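Local coordinates for putative diflavin flavoprotein A 3 (Synechocystis sp., PDB 6H0C), which probably passes electrons from NADH to oxygen, reducing it to water, this chain being the flavodiiron core of the longer protein, at residues 1-9 against 58-66. Residues are numbered along the deposited sequence; the frame is centred on the assembly and turned at random.
Sequences PAKDVQICP and SFTDNFVGT
The carbonyl of S58, just ahead of helix 60-70, takes a hydrogen bond from the ammonium of K3: NZ lies 2.7 Å from S58 O, in the carbonyl plane and on a lone pair, with a C=O...N angle of 142°. A lysine suits this exposed margin, since its long chain spans the gap while its charge stays near solvent; a bend at chi3 (-62°) turns the amine toward the carbonyl. The same aliphatic chain crosses the F59 ring at a slant, K3 CD standing 4.0 Å from F59 CE1. F59 itself is buried, a large apolar ring suited to packing between helix and sheet, where it reaches A39 and S19 on strands 37-45 and 14-21. Next, N62 bridges to the strand through water: its short amide suits this partly exposed margin, ND2 donating to a water at 3.1 Å, which in turn gives a weak bond to D4 O, while N62 CB rests near V5 CG2. This is helix-on-sheet packing in the metallo-beta-lactamase-like domain of the flavodiiron core, where helix 60-70 lies against the edge strand 4-11 of a mixed sheet; the axes of residues 4-9 and 60-66 approach to 8.4 Å at 40°. F63 offers chiefly its backbone here, its CA near V5 CG2, whereas its ring continues inward to P55 and S41. At T66 both branches work. OG1 donates back to N62 O at 2.8 Å, from the face opposite the one used by T66 N, so the hydroxyl spends its proton within the helix and can lie beside the apolar V5. With CG2 anti to the backbone N, the methyl faces the strand, 4.0 Å from V5 CG1, and meets I7 CD1 tip to tip at 3.7 Å; beta-branched valine and isoleucine fit an extended strand and present compact methyls to the helix.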
loop_
_atom_site.group_PDB
_atom_site.type_symbol
_atom_site.label_atom_id
_atom_site.label_comp_id
_atom_site.label_asym_id
_atom_site.label_seq_id
_atom_site.Cartn_x
_atom_site.Cartn_y
_atom_site.Cartn_z
ATOM N N PRO A 1 26.129 0.097 2.374
ATOM C CA PRO A 1 26.531 1.137 3.330
ATOM C C PRO A 1 25.448 1.392 4.389
ATOM O O PRO A 1 24.503 0.606 4.496
ATOM C CB PRO A 1 26.734 2.371 2.441
ATOM C CG PRO A 1 26.892 1.830 1.005
ATOM C CD PRO A 1 26.674 0.342 1.027
ATOM N N ALA A 2 25.584 2.469 5.159
ATOM C CA ALA A 2 24.563 2.830 6.141
ATOM C C ALA A 2 23.434 3.620 5.475
ATOM O O ALA A 2 23.592 4.135 4.365
ATOM C CB ALA A 2 25.175 3.634 7.282
ATOM N N LYS A 3 22.296 3.712 6.152
ATOM C CA LYS A 3 21.194 4.520 5.652
ATOM C C LYS A 3 21.687 5.945 5.417
ATOM O O LYS A 3 22.520 6.434 6.173
ATOM C CB LYS A 3 20.022 4.499 6.641
ATOM C CG LYS A 3 19.553 3.087 6.979
ATOM C CD LYS A 3 18.329 3.077 7.876
ATOM C CE LYS A 3 18.615 3.739 9.203
ATOM N NZ LYS A 3 17.618 3.313 10.226
ATOM N N ASP A 4 21.209 6.602 4.362
ATOM C CA ASP A 4 21.497 8.023 4.181
ATOM C C ASP A 4 20.322 8.770 3.542
ATOM O O ASP A 4 19.251 8.198 3.325
ATOM C CB ASP A 4 22.781 8.230 3.355
ATOM C CG ASP A 4 22.637 7.840 1.874
ATOM O OD1 ASP A 4 21.521 7.595 1.368
ATOM O OD2 ASP A 4 23.678 7.791 1.193
ATOM N N VAL A 5 20.539 10.051 3.248
ATOM C CA VAL A 5 19.546 10.862 2.560
ATOM C C VAL A 5 20.176 11.501 1.328
ATOM O O VAL A 5 21.119 12.285 1.429
ATOM C CB VAL A 5 18.957 11.962 3.473
ATOM C CG1 VAL A 5 17.944 12.803 2.706
ATOM C CG2 VAL A 5 18.322 11.343 4.722
ATOM N N GLN A 6 19.654 11.149 0.159
ATOM C CA GLN A 6 20.150 11.692 -1.093
ATOM C C GLN A 6 19.266 12.844 -1.529
ATOM O O GLN A 6 18.046 12.697 -1.632
ATOM C CB GLN A 6 20.189 10.608 -2.163
ATOM C CG GLN A 6 20.686 11.064 -3.512
ATOM C CD GLN A 6 20.681 9.929 -4.511
ATOM O OE1 GLN A 6 19.756 9.111 -4.535
ATOM N NE2 GLN A 6 21.722 9.858 -5.333
ATOM N N ILE A 7 19.882 13.997 -1.767
ATOM C CA ILE A 7 19.142 15.209 -2.103
ATOM C C ILE A 7 19.440 15.618 -3.531
ATOM O O ILE A 7 20.594 15.625 -3.949
ATOM C CB ILE A 7 19.490 16.382 -1.153
ATOM C CG1 ILE A 7 19.285 15.976 0.305
ATOM C CG2 ILE A 7 18.661 17.626 -1.487
ATOM C CD1 ILE A 7 19.506 17.112 1.268
ATOM N N CYS A 8 18.403 15.970 -4.281
ATOM C CA CYS A 8 18.600 16.350 -5.662
ATOM C C CYS A 8 17.482 17.273 -6.138
ATOM O O CYS A 8 16.299 16.992 -5.920
ATOM C CB CYS A 8 18.682 15.091 -6.530
ATOM S SG CYS A 8 19.161 15.377 -8.243
ATOM N N PRO A 9 17.850 18.399 -6.772
ATOM C CA PRO A 9 16.838 19.234 -7.433
ATOM C C PRO A 9 16.316 18.515 -8.671
ATOM O O PRO A 9 17.124 17.986 -9.426
ATOM C CB PRO A 9 17.608 20.505 -7.801
ATOM C CG PRO A 9 19.031 20.064 -7.896
ATOM C CD PRO A 9 19.204 18.971 -6.881
ATOM N N SER A 58 12.094 4.153 10.442
ATOM C CA SER A 58 13.501 3.802 10.222
ATOM C C SER A 58 14.320 5.014 9.817
ATOM O O SER A 58 15.540 4.997 9.925
ATOM C CB SER A 58 13.645 2.735 9.134
ATOM O OG SER A 58 12.820 1.624 9.390
ATOM N N PHE A 59 13.643 6.056 9.335
ATOM C CA PHE A 59 14.317 7.167 8.675
ATOM C C PHE A 59 14.100 8.499 9.367
ATOM O O PHE A 59 14.723 9.503 8.998
ATOM C CB PHE A 59 13.848 7.290 7.226
ATOM C CG PHE A 59 14.194 6.108 6.372
ATOM C CD1 PHE A 59 15.513 5.811 6.078
ATOM C CD2 PHE A 59 13.195 5.305 5.842
ATOM C CE1 PHE A 59 15.831 4.734 5.283
ATOM C CE2 PHE A 59 13.502 4.230 5.045
ATOM C CZ PHE A 59 14.822 3.941 4.765
ATOM N N THR A 60 13.216 8.503 10.359
ATOM C CA THR A 60 12.782 9.737 11.007
ATOM C C THR A 60 13.925 10.708 11.330
ATOM O O THR A 60 13.901 11.859 10.901
ATOM C CB THR A 60 12.020 9.435 12.309
ATOM O OG1 THR A 60 10.885 8.601 12.024
ATOM C CG2 THR A 60 11.559 10.740 12.964
ATOM N N ASP A 61 14.937 10.239 12.054
ATOM C CA ASP A 61 15.957 11.138 12.594
ATOM C C ASP A 61 16.958 11.652 11.568
ATOM O O ASP A 61 17.318 12.828 11.615
ATOM C CB ASP A 61 16.695 10.456 13.741
ATOM C CG ASP A 61 15.792 10.195 14.908
ATOM O OD1 ASP A 61 14.721 10.831 14.963
ATOM O OD2 ASP A 61 16.134 9.362 15.763
ATOM N N ASN A 62 17.415 10.793 10.655
ATOM C CA ASN A 62 18.266 11.257 9.558
ATOM C C ASN A 62 17.536 12.282 8.730
ATOM O O ASN A 62 18.111 13.282 8.293
ATOM C CB ASN A 62 18.693 10.108 8.644
ATOM C CG ASN A 62 19.862 9.337 9.185
ATOM O OD1 ASN A 62 20.362 9.620 10.276
ATOM N ND2 ASN A 62 20.302 8.334 8.432
ATOM N N PHE A 63 16.258 12.007 8.500
ATOM C CA PHE A 63 15.473 12.856 7.632
ATOM C C PHE A 63 15.274 14.236 8.239
ATOM O O PHE A 63 15.558 15.249 7.595
ATOM C CB PHE A 63 14.114 12.231 7.329
ATOM C CG PHE A 63 13.222 13.130 6.524
ATOM C CD1 PHE A 63 13.423 13.279 5.158
ATOM C CD2 PHE A 63 12.205 13.845 7.131
ATOM C CE1 PHE A 63 12.609 14.115 4.403
ATOM C CE2 PHE A 63 11.389 14.680 6.387
ATOM C CZ PHE A 63 11.590 14.817 5.022
ATOM N N VAL A 64 14.771 14.271 9.471
ATOM C CA VAL A 64 14.494 15.546 10.121
ATOM C C VAL A 64 15.806 16.288 10.318
ATOM O O VAL A 64 15.876 17.501 10.136
ATOM C CB VAL A 64 13.768 15.366 11.468
ATOM C CG1 VAL A 64 13.739 16.679 12.247
ATOM C CG2 VAL A 64 12.362 14.856 11.229
ATOM N N GLY A 65 16.848 15.537 10.657
ATOM C CA GLY A 65 18.171 16.097 10.852
ATOM C C GLY A 65 18.674 16.745 9.585
ATOM O O GLY A 65 19.205 17.849 9.617
ATOM N N THR A 66 18.487 16.060 8.464
ATOM C CA THR A 66 18.918 16.571 7.169
ATOM C C THR A 66 18.076 17.750 6.692
ATOM O O THR A 66 18.601 18.764 6.233
ATOM C CB THR A 66 18.863 15.474 6.110
ATOM O OG1 THR A 66 19.831 14.474 6.426
ATOM C CG2 THR A 66 19.169 16.049 4.748
HETATM O O HOH W 1 18.291 7.865 6.135
#